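Long-range contacts in inorganic polyphosphate/ATP-glucomannokinase (Arthrobacter sp., PDB 1WOQ), which probably phosphorylates glucose and mannose, taking the phosphoryl group from inorganic polyphosphate or from ATP: residues V78-P83 with R116-I121; G84-G89 with T104-L109; G170-D175 with F206-F211. All blocks are in the same frame, centred on the assembly; numbering follows the deposited sequence.

Contacts 1 and 2 lie side by side, their centres about 9 Å apart. Contact 1 pairs strands 78-82 and 118-122 of one five-stranded mixed sheet. Contact 2 falls between those strands in the chain and joins the hairpin 86-91 to the start of helix 106-114. The two touch where Asp-107 OD1 meets Val-120 N. Contact 3 comes later in the chain, its centre about 29 Å from that of contact 1. It packs the hairpin 173-178 on helix 195-213, next to the second five-stranded sheet. All three hold a residue of the glucose pocket. Contacts 1 and 3 lie on opposite sides of the chain's centre, consistent with a sugar bound between two lobes.

Contact 1: residues V78-P83 with R116-I121; sequences VGVTFP and RPVEVI. With BGC (beta-D-glucopyranose), chain C.
Val-78 and Val-80 exchange backbone hydrogen bonds with Pro-117, Glu-119 and Ile-121, and so join two parallel strands. Val-78 N gives to Pro-117 O at 2.8 Å, in the carbonyl plane. Glu-119 N then gives to Val-78 O at 3.1 Å. Val-80 N reaches Glu-119 O from 35° out of the carbonyl plane. Ile-121 N returns to Val-80 O at 2.9 Å. A last bond, Phe-82 N to Ile-121 O, is weak, with an N-H...O angle of 134°.

The apolar contacts gather on the valine face. Val-80 CG2 presses on Val-118 CG1 at 3.5 Å, a tight carbon pair. CG1 of Val-120 is anti to its own backbone N (chi1 180°) and meets Phe-82 CB at 3.6 Å. Helix 106-114 covers this face through Ile-106 and Leu-110.

At the strand start, Val-78 CG2 lies over one face of the Arg-116 guanidinium, 3.4 Å from NE. That NE is hydrogen-bonded to Ser-76 O, and NH1 to Ser-66 OG.

On the other face, Thr-81 OG1 bonds to Asp-18 OD1 and Ile-19 N. Past the strand, Pro-83 C lies 3.3 Å from glucose O3. Adjacent parallel strands leading into a sugar pocket fit the actin-like ATPase fold of the ROK family.

Contact 2: residues G84-G89 with T104-L109; sequences GIIQHG and TDIDAL. With BGC (beta-D-glucopyranose), chain C.
Gly-89 meets the first turn of helix 106-114 in a backbone-to-helix-start contact, at the end of a hairpin turn that follows the sugar-binding loop. Its carbonyl oxygen faces the backbone N-H groups at the start of that helix. Asp-107 N donates to Gly-89 O at 3.3 Å, nearly straight at 169° and on a lone pair in the carbonyl plane. Ile-106 N is also close to this oxygen, at 2.9 Å. Ile-106 CG2 comes against the same oxygen at 3.3 Å.

The Asp-107 carboxylate packs closely on the Gly-89 backbone, which has no side chain in the way. Its CG lies 3.4 Å from Gly-89 CA. OD1 of Asp-107 has its polar partner in Val-120 N, on the neighbouring strand.

Asp-105 is the N-cap of the helix. Its carboxylate points away from its own backbone N (chi1 -172°), which carries it back over the first turn. OD1 accepts from Ala-108 N at 3.0 Å, and this donor comes from above the carboxylate plane. A water also donates to OD1, at 2.7 Å, and to His-88 O, so it links the cap to the turn.

The apolar part is slight: Ile-86 CD1 approaches Ile-106 CG2 at 4.4 Å. Both isoleucines also pack on Val-91 of the hairpin and on Val-120 of strand 118-122. Helix 106-114 thus starts between the hairpin 86-91 and strand 118-122, the outermost strand of its sheet.

Contact 3: residues G170-D175 with F206-F211; sequences GHLEID and FSHVEF. With BGC (beta-D-glucopyranose), chain C.
Leu-172 and Ile-174 reach His-208 and Val-209 with no hydrogen bond between the segments, although the imidazole of His-208 stands in the middle of the contact. Ile-174 and His-208 lie alongside, running opposite ways. Ile-174 CD1 lies 3.9 Å from His-208 ND1 and approaches the ring obliquely. His-208 extends its ring opposite its backbone N (chi1 179°), which sends it out from the helix toward the hairpin. Leu-172 CD1 also nears this ring obliquely.

The closest apolar pair is Leu-172 CD1 with Val-209 CG2, at 3.7 Å. These two side chains are nearly perpendicular. Val-209 is buried and rests also on Phe-218 of strand 217-221, while Leu-172 reaches on to Leu-212 further along the helix. At the hairpin turn, Asp-175 OD1 forms a salt bridge with Arg-204 NH1, a charged tie to the same helix.

At the other end of the segment, His-171 turns to the sugar. Its NE2 donates to glucose O2 at 2.8 Å, with O2 in the ring plane at the edge. A second bond runs from NE2 to glucose O1 at 3.2 Å. Asp-178 OD2 holds the ND1 side of the ring, which should fix its rotation. The hairpin thus packs on helix 195-213, while the residues before it supply His-171, which binds the sugar. This is consistent with the sugar-substrate pocket of a ROK-family kinase.

Contact 1: residues V78-P83 with R116-I121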
loop_
_atom_site.group_PDB
_atom_site.type_symbol
_atom_site.label_atom_id
_atom_site.label_comp_id
_atom_site.label_asym_id
_atom_site.label_seq_id
_atom_site.Cartn_x
_atom_site.Cartn_y
_atom_site.Cartn_z
ATOM N N VAL A 78 6.464 15.103 -4.403
ATOM C CA VAL A 78 6.018 13.812 -4.913
ATOM C C VAL A 78 5.849 12.814 -3.772
ATOM O O VAL A 78 6.727 12.683 -2.918
ATOM C CB VAL A 78 7.046 13.241 -5.919
ATOM C CG1 VAL A 78 6.624 11.854 -6.392
ATOM C CG2 VAL A 78 7.184 14.190 -7.094
ATOM N N GLY A 79 4.718 12.113 -3.767
ATOM C CA GLY A 79 4.462 11.118 -2.739
ATOM C C GLY A 79 4.901 9.754 -3.240
ATOM O O GLY A 79 4.680 9.411 -4.399
ATOM N N VAL A 80 5.516 8.964 -2.370
ATOM C CA VAL A 80 6.005 7.647 -2.770
ATOM C C VAL A 80 5.730 6.621 -1.681
ATOM O O VAL A 80 5.832 6.937 -0.496
ATOM C CB VAL A 80 7.529 7.697 -3.019
ATOM C CG1 VAL A 80 8.033 6.346 -3.498
ATOM C CG2 VAL A 80 7.853 8.793 -4.030
ATOM N N THR A 81 5.376 5.400 -2.074
ATOM C CA THR A 81 5.126 4.351 -1.087
ATOM C C THR A 81 6.320 3.415 -1.013
ATOM O O THR A 81 7.134 3.345 -1.933
ATOM C CB THR A 81 3.899 3.483 -1.435
ATOM O OG1 THR A 81 4.207 2.654 -2.564
ATOM C CG2 THR A 81 2.688 4.357 -1.754
ATOM N N PHE A 82 6.412 2.683 0.088
ATOM C CA PHE A 82 7.497 1.735 0.282
ATOM C C PHE A 82 6.975 0.636 1.193
ATOM O O PHE A 82 6.320 0.918 2.194
ATOM C CB PHE A 82 8.699 2.413 0.931
ATOM C CG PHE A 82 9.891 1.515 1.044
ATOM C CD1 PHE A 82 10.773 1.379 -0.020
ATOM C CD2 PHE A 82 10.093 0.755 2.190
ATOM C CE1 PHE A 82 11.843 0.492 0.056
ATOM C CE2 PHE A 82 11.160 -0.134 2.273
ATOM C CZ PHE A 82 12.033 -0.265 1.205
ATOM N N PRO A 83 7.271 -0.633 0.869
ATOM C CA PRO A 83 6.805 -1.759 1.676
ATOM C C PRO A 83 7.549 -1.989 2.988
ATOM O O PRO A 83 8.154 -3.036 3.185
ATOM C CB PRO A 83 6.946 -2.935 0.717
ATOM C CG PRO A 83 8.211 -2.597 0.003
ATOM C CD PRO A 83 8.051 -1.108 -0.291
ATOM N N ARG A 116 13.344 17.469 -6.297
ATOM C CA ARG A 116 12.120 18.058 -5.767
ATOM C C ARG A 116 11.794 17.297 -4.488
ATOM O O ARG A 116 12.251 16.171 -4.305
ATOM C CB ARG A 116 10.974 17.913 -6.779
ATOM C CG ARG A 116 10.599 16.468 -7.078
ATOM C CD ARG A 116 9.967 16.316 -8.458
ATOM N NE ARG A 116 8.650 16.938 -8.571
ATOM C CZ ARG A 116 7.939 16.949 -9.695
ATOM N NH1 ARG A 116 8.425 16.379 -10.791
ATOM N NH2 ARG A 116 6.739 17.508 -9.724
ATOM N N PRO A 117 11.007 17.900 -3.584
ATOM C CA PRO A 117 10.678 17.193 -2.342
ATOM C C PRO A 117 9.923 15.881 -2.553
ATOM O O PRO A 117 8.998 15.803 -3.358
ATOM C CB PRO A 117 9.862 18.222 -1.560
ATOM C CG PRO A 117 9.274 19.093 -2.633
ATOM C CD PRO A 117 10.411 19.246 -3.600
ATOM N N VAL A 118 10.343 14.853 -1.826
ATOM C CA VAL A 118 9.718 13.539 -1.907
ATOM C C VAL A 118 9.469 13.048 -0.493
ATOM O O VAL A 118 10.366 13.086 0.353
ATOM C CB VAL A 118 10.624 12.509 -2.618
ATOM C CG1 VAL A 118 9.975 11.127 -2.579
ATOM C CG2 VAL A 118 10.871 12.931 -4.049
ATOM N N GLU A 119 8.247 12.600 -0.238
ATOM C CA GLU A 119 7.885 12.088 1.074
ATOM C C GLU A 119 7.308 10.696 0.927
ATOM O O GLU A 119 6.326 10.484 0.211
ATOM C CB GLU A 119 6.890 13.024 1.746
ATOM C CG GLU A 119 7.532 14.334 2.163
ATOM C CD GLU A 119 6.563 15.276 2.829
ATOM O OE1 GLU A 119 5.800 14.819 3.704
ATOM O OE2 GLU A 119 6.577 16.477 2.487
ATOM N N VAL A 120 7.941 9.754 1.614
ATOM C CA VAL A 120 7.554 8.356 1.563
ATOM C C VAL A 120 6.613 7.959 2.692
ATOM O O VAL A 120 6.658 8.515 3.794
ATOM C CB VAL A 120 8.816 7.454 1.608
ATOM C CG1 VAL A 120 8.430 5.984 1.558
ATOM C CG2 VAL A 120 9.742 7.806 0.441
ATOM N N ILE A 121 5.751 6.997 2.394
ATOM C CA ILE A 121 4.793 6.479 3.360
ATOM C C ILE A 121 4.678 4.984 3.094
ATOM O O ILE A 121 4.906 4.530 1.973
ATOM C CB ILE A 121 3.409 7.139 3.182
ATOM C CG1 ILE A 121 2.405 6.529 4.166
ATOM C CG2 ILE A 121 2.936 6.975 1.740
ATOM C CD1 ILE A 121 1.034 7.189 4.126
HETATM C C2 BGC C . 5.784 -5.333 4.955
HETATM C C3 BGC C . 4.791 -4.166 5.044
HETATM C C4 BGC C . 4.054 -4.002 3.707
HETATM C C5 BGC C . 3.415 -5.338 3.301
HETATM C C6 BGC C . 2.729 -5.300 1.949
HETATM C C1 BGC C . 5.038 -6.595 4.515
HETATM O O1 BGC C . 5.915 -7.659 4.388
HETATM O O2 BGC C . 6.393 -5.545 6.218
HETATM O O3 BGC C . 5.475 -2.966 5.373
HETATM O O4 BGC C . 3.044 -3.006 3.831
HETATM O O5 BGC C . 4.425 -6.370 3.241
HETATM O O6 BGC C . 3.602 -4.819 0.938
#

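Contact 2: residues G84-G89 with T104-L109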
loop_
_atom_site.group_PDB
_atom_site.type_symbol
_atom_site.label_atom_id
_atom_site.label_comp_id
_atom_site.label_asym_id
_atom_site.label_seq_id
_atom_site.Cartn_x
_atom_site.Cartn_y
_atom_site.Cartn_z
ATOM N N GLY A 84 7.489 -1.012 3.884
ATOM C CA GLY A 84 8.148 -1.155 5.169
ATOM C C GLY A 84 7.784 -0.031 6.122
ATOM O O GLY A 84 7.073 0.902 5.750
ATOM N N ILE A 85 8.260 -0.125 7.359
ATOM C CA ILE A 85 8.001 0.905 8.357
ATOM C C ILE A 85 8.758 2.168 7.949
ATOM O O ILE A 85 9.957 2.111 7.659
ATOM C CB ILE A 85 8.505 0.468 9.755
ATOM C CG1 ILE A 85 7.747 -0.776 10.222
ATOM C CG2 ILE A 85 8.338 1.608 10.752
ATOM C CD1 ILE A 85 8.339 -1.413 11.484
ATOM N N ILE A 86 8.060 3.299 7.919
ATOM C CA ILE A 86 8.681 4.573 7.563
ATOM C C ILE A 86 8.525 5.562 8.717
ATOM O O ILE A 86 7.407 5.919 9.091
ATOM C CB ILE A 86 8.031 5.204 6.306
ATOM C CG1 ILE A 86 8.133 4.249 5.108
ATOM C CG2 ILE A 86 8.700 6.545 5.994
ATOM C CD1 ILE A 86 9.547 3.897 4.683
ATOM N N GLN A 87 9.648 5.996 9.282
ATOM C CA GLN A 87 9.632 6.959 10.383
ATOM C C GLN A 87 10.544 8.129 10.022
ATOM O O GLN A 87 11.746 7.952 9.818
ATOM C CB GLN A 87 10.120 6.305 11.681
ATOM C CG GLN A 87 9.279 5.110 12.146
ATOM C CD GLN A 87 9.743 4.544 13.490
ATOM O OE1 GLN A 87 9.241 3.521 13.951
ATOM N NE2 GLN A 87 10.700 5.216 14.121
ATOM N N HIS A 88 9.963 9.320 9.939
ATOM C CA HIS A 88 10.722 10.516 9.590
ATOM C C HIS A 88 11.551 10.279 8.330
ATOM O O HIS A 88 12.739 10.610 8.284
ATOM C CB HIS A 88 11.638 10.923 10.748
ATOM C CG HIS A 88 10.898 11.361 11.974
ATOM N ND1 HIS A 88 10.883 10.624 13.139
ATOM C CD2 HIS A 88 10.124 12.448 12.205
ATOM C CE1 HIS A 88 10.129 11.238 14.035
ATOM N NE2 HIS A 88 9.656 12.346 13.493
ATOM N N GLY A 89 10.914 9.683 7.325
ATOM C CA GLY A 89 11.570 9.417 6.054
ATOM C C GLY A 89 12.617 8.317 6.020
ATOM O O GLY A 89 13.291 8.140 5.005
ATOM N N THR A 104 17.861 3.357 5.761
ATOM C CA THR A 104 18.085 4.260 4.640
ATOM C C THR A 104 17.113 5.434 4.701
ATOM O O THR A 104 15.908 5.242 4.880
ATOM C CB THR A 104 17.890 3.537 3.287
ATOM O OG1 THR A 104 18.956 2.605 3.085
ATOM C CG2 THR A 104 17.866 4.540 2.133
ATOM N N ASP A 105 17.636 6.651 4.578
ATOM C CA ASP A 105 16.783 7.835 4.577
ATOM C C ASP A 105 16.259 7.904 3.146
ATOM O O ASP A 105 16.883 8.517 2.274
ATOM C CB ASP A 105 17.595 9.094 4.887
ATOM C CG ASP A 105 16.722 10.320 5.096
ATOM O OD1 ASP A 105 15.615 10.391 4.508
ATOM O OD2 ASP A 105 17.149 11.228 5.843
ATOM N N ILE A 106 15.125 7.256 2.901
ATOM C CA ILE A 106 14.549 7.225 1.566
ATOM C C ILE A 106 14.028 8.588 1.099
ATOM O O ILE A 106 14.070 8.894 -0.095
ATOM C CB ILE A 106 13.452 6.118 1.464
ATOM C CG1 ILE A 106 12.976 5.982 0.015
ATOM C CG2 ILE A 106 12.304 6.411 2.422
ATOM C CD1 ILE A 106 12.103 4.744 -0.226
ATOM N N ASP A 107 13.557 9.421 2.026
ATOM C CA ASP A 107 13.083 10.751 1.645
ATOM C C ASP A 107 14.247 11.543 1.063
ATOM O O ASP A 107 14.114 12.169 0.011
ATOM C CB ASP A 107 12.510 11.499 2.855
ATOM C CG ASP A 107 11.066 11.135 3.133
ATOM O OD1 ASP A 107 10.603 10.099 2.610
ATOM O OD2 ASP A 107 10.396 11.879 3.879
ATOM N N ALA A 108 15.389 11.503 1.747
ATOM C CA ALA A 108 16.580 12.219 1.292
ATOM C C ALA A 108 17.071 11.635 -0.028
ATOM O O ALA A 108 17.397 12.367 -0.962
ATOM C CB ALA A 108 17.684 12.125 2.346
ATOM N N LEU A 109 17.131 10.310 -0.090
ATOM C CA LEU A 109 17.576 9.608 -1.291
ATOM C C LEU A 109 16.793 10.034 -2.530
ATOM O O LEU A 109 17.374 10.388 -3.559
ATOM C CB LEU A 109 17.406 8.098 -1.107
ATOM C CG LEU A 109 17.695 7.222 -2.335
ATOM C CD1 LEU A 109 19.200 7.106 -2.521
ATOM C CD2 LEU A 109 17.073 5.842 -2.155
HETATM C C2 BGC C . 5.784 -5.333 4.955
HETATM C C3 BGC C . 4.791 -4.166 5.044
HETATM C C4 BGC C . 4.054 -4.002 3.707
HETATM C C5 BGC C . 3.415 -5.338 3.301
HETATM C C6 BGC C . 2.729 -5.300 1.949
HETATM C C1 BGC C . 5.038 -6.595 4.515
HETATM O O1 BGC C . 5.915 -7.659 4.388
HETATM O O2 BGC C . 6.393 -5.545 6.218
HETATM O O3 BGC C . 5.475 -2.966 5.373
HETATM O O4 BGC C . 3.044 -3.006 3.831
HETATM O O5 BGC C . 4.425 -6.370 3.241
HETATM O O6 BGC C . 3.602 -4.819 0.938
HETATM O O HOH W 1 14.238 12.185 5.909
#

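Contact 3: residues G170-D175 with F206-F211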
loop_
_atom_site.group_PDB
_atom_site.type_symbol
_atom_site.label_atom_id
_atom_site.label_comp_id
_atom_site.label_asym_id
_atom_site.label_seq_id
_atom_site.Cartn_x
_atom_site.Cartn_y
_atom_site.Cartn_z
ATOM N N GLY A 170 0.805 -7.762 9.148
ATOM C CA GLY A 170 1.166 -8.863 8.278
ATOM C C GLY A 170 2.241 -9.684 8.961
ATOM O O GLY A 170 2.570 -10.787 8.520
ATOM N N HIS A 171 2.780 -9.153 10.057
ATOM C CA HIS A 171 3.830 -9.842 10.789
ATOM C C HIS A 171 3.423 -10.342 12.162
ATOM O O HIS A 171 4.265 -10.632 13.014
ATOM C CB HIS A 171 5.082 -8.960 10.847
ATOM C CG HIS A 171 5.699 -8.746 9.500
ATOM N ND1 HIS A 171 6.179 -9.790 8.737
ATOM C CD2 HIS A 171 5.822 -7.634 8.737
ATOM C CE1 HIS A 171 6.564 -9.330 7.560
ATOM N NE2 HIS A 171 6.358 -8.025 7.533
ATOM N N LEU A 172 2.116 -10.429 12.374
ATOM C CA LEU A 172 1.598 -10.992 13.605
ATOM C C LEU A 172 2.008 -12.452 13.480
ATOM O O LEU A 172 2.123 -12.967 12.367
ATOM C CB LEU A 172 0.070 -10.938 13.628
ATOM C CG LEU A 172 -0.645 -9.614 13.872
ATOM C CD1 LEU A 172 -2.131 -9.761 13.537
ATOM C CD2 LEU A 172 -0.462 -9.208 15.329
ATOM N N GLU A 173 2.249 -13.116 14.601
ATOM C CA GLU A 173 2.582 -14.528 14.543
ATOM C C GLU A 173 1.258 -15.254 14.689
ATOM O O GLU A 173 0.442 -14.893 15.534
ATOM C CB GLU A 173 3.508 -14.922 15.688
ATOM C CG GLU A 173 3.768 -16.414 15.750
ATOM C CD GLU A 173 4.583 -16.803 16.956
ATOM O OE1 GLU A 173 4.172 -17.753 17.658
ATOM O OE2 GLU A 173 5.627 -16.159 17.198
ATOM N N ILE A 174 1.027 -16.258 13.852
ATOM C CA ILE A 174 -0.209 -17.020 13.922
ATOM C C ILE A 174 0.110 -18.485 13.673
ATOM O O ILE A 174 0.705 -18.840 12.654
ATOM C CB ILE A 174 -1.236 -16.531 12.882
ATOM C CG1 ILE A 174 -1.622 -15.077 13.182
ATOM C CG2 ILE A 174 -2.477 -17.409 12.921
ATOM C CD1 ILE A 174 -2.620 -14.492 12.218
ATOM N N ASP A 175 -0.275 -19.322 14.630
ATOM C CA ASP A 175 -0.028 -20.755 14.558
ATOM C C ASP A 175 1.436 -21.102 14.279
ATOM O O ASP A 175 1.748 -21.925 13.417
ATOM C CB ASP A 175 -0.962 -21.394 13.526
ATOM C CG ASP A 175 -2.425 -21.280 13.928
ATOM O OD1 ASP A 175 -2.711 -21.431 15.135
ATOM O OD2 ASP A 175 -3.286 -21.046 13.056
ATOM N N PHE A 206 -8.177 -13.393 9.933
ATOM C CA PHE A 206 -9.158 -12.361 10.228
ATOM C C PHE A 206 -9.875 -12.538 11.559
ATOM O O PHE A 206 -10.166 -11.551 12.232
ATOM C CB PHE A 206 -10.171 -12.231 9.087
ATOM C CG PHE A 206 -9.611 -11.556 7.869
ATOM C CD1 PHE A 206 -9.160 -12.302 6.788
ATOM C CD2 PHE A 206 -9.496 -10.168 7.822
ATOM C CE1 PHE A 206 -8.601 -11.675 5.673
ATOM C CE2 PHE A 206 -8.939 -9.532 6.715
ATOM C CZ PHE A 206 -8.490 -10.290 5.638
ATOM N N SER A 207 -10.154 -13.777 11.955
ATOM C CA SER A 207 -10.819 -13.982 13.238
ATOM C C SER A 207 -9.857 -13.609 14.368
ATOM O O SER A 207 -10.275 -13.097 15.405
ATOM C CB SER A 207 -11.303 -15.435 13.385
ATOM O OG SER A 207 -10.229 -16.349 13.405
ATOM N N HIS A 208 -8.565 -13.851 14.168
ATOM C CA HIS A 208 -7.585 -13.497 15.189
ATOM C C HIS A 208 -7.489 -11.978 15.306
ATOM O O HIS A 208 -7.533 -11.430 16.406
ATOM C CB HIS A 208 -6.203 -14.061 14.849
ATOM C CG HIS A 208 -5.149 -13.708 15.854
ATOM N ND1 HIS A 208 -3.995 -13.032 15.521
ATOM C CD2 HIS A 208 -5.083 -13.930 17.188
ATOM C CE1 HIS A 208 -3.262 -12.855 16.607
ATOM N NE2 HIS A 208 -3.900 -13.390 17.631
ATOM N N VAL A 209 -7.366 -11.300 14.168
ATOM C CA VAL A 209 -7.259 -9.842 14.160
ATOM C C VAL A 209 -8.553 -9.216 14.691
ATOM O O VAL A 209 -8.538 -8.169 15.338
ATOM C CB VAL A 209 -6.960 -9.328 12.732
ATOM C CG1 VAL A 209 -6.955 -7.802 12.705
ATOM C CG2 VAL A 209 -5.600 -9.861 12.271
ATOM N N GLU A 210 -9.670 -9.877 14.413
ATOM C CA GLU A 210 -10.976 -9.424 14.870
ATOM C C GLU A 210 -10.996 -9.441 16.398
ATOM O O GLU A 210 -11.525 -8.523 17.037
ATOM C CB GLU A 210 -12.047 -10.356 14.293
ATOM C CG GLU A 210 -13.427 -10.215 14.867
ATOM C CD GLU A 210 -14.428 -11.030 14.081
ATOM O OE1 GLU A 210 -14.878 -10.548 13.022
ATOM O OE2 GLU A 210 -14.743 -12.160 14.508
ATOM N N PHE A 211 -10.409 -10.478 16.985
ATOM C CA PHE A 211 -10.359 -10.575 18.441
ATOM C C PHE A 211 -9.411 -9.512 18.997
ATOM O O PHE A 211 -9.662 -8.927 20.051
ATOM C CB PHE A 211 -9.885 -11.966 18.876
ATOM C CG PHE A 211 -9.852 -12.154 20.371
ATOM C CD1 PHE A 211 -8.770 -11.706 21.120
ATOM C CD2 PHE A 211 -10.924 -12.743 21.032
ATOM C CE1 PHE A 211 -8.755 -11.839 22.511
ATOM C CE2 PHE A 211 -10.919 -12.881 22.421
ATOM C CZ PHE A 211 -9.831 -12.426 23.161
HETATM C C2 BGC C . 5.784 -5.333 4.955
HETATM C C3 BGC C . 4.791 -4.166 5.044
HETATM C C4 BGC C . 4.054 -4.002 3.707
HETATM C C5 BGC C . 3.415 -5.338 3.301
HETATM C C6 BGC C . 2.729 -5.300 1.949
HETATM C C1 BGC C . 5.038 -6.595 4.515
HETATM O O1 BGC C . 5.915 -7.659 4.388
HETATM O O2 BGC C . 6.393 -5.545 6.218
HETATM O O3 BGC C . 5.475 -2.966 5.373
HETATM O O4 BGC C . 3.044 -3.006 3.831
HETATM O O5 BGC C . 4.425 -6.370 3.241
HETATM O O6 BGC C . 3.602 -4.819 0.938
#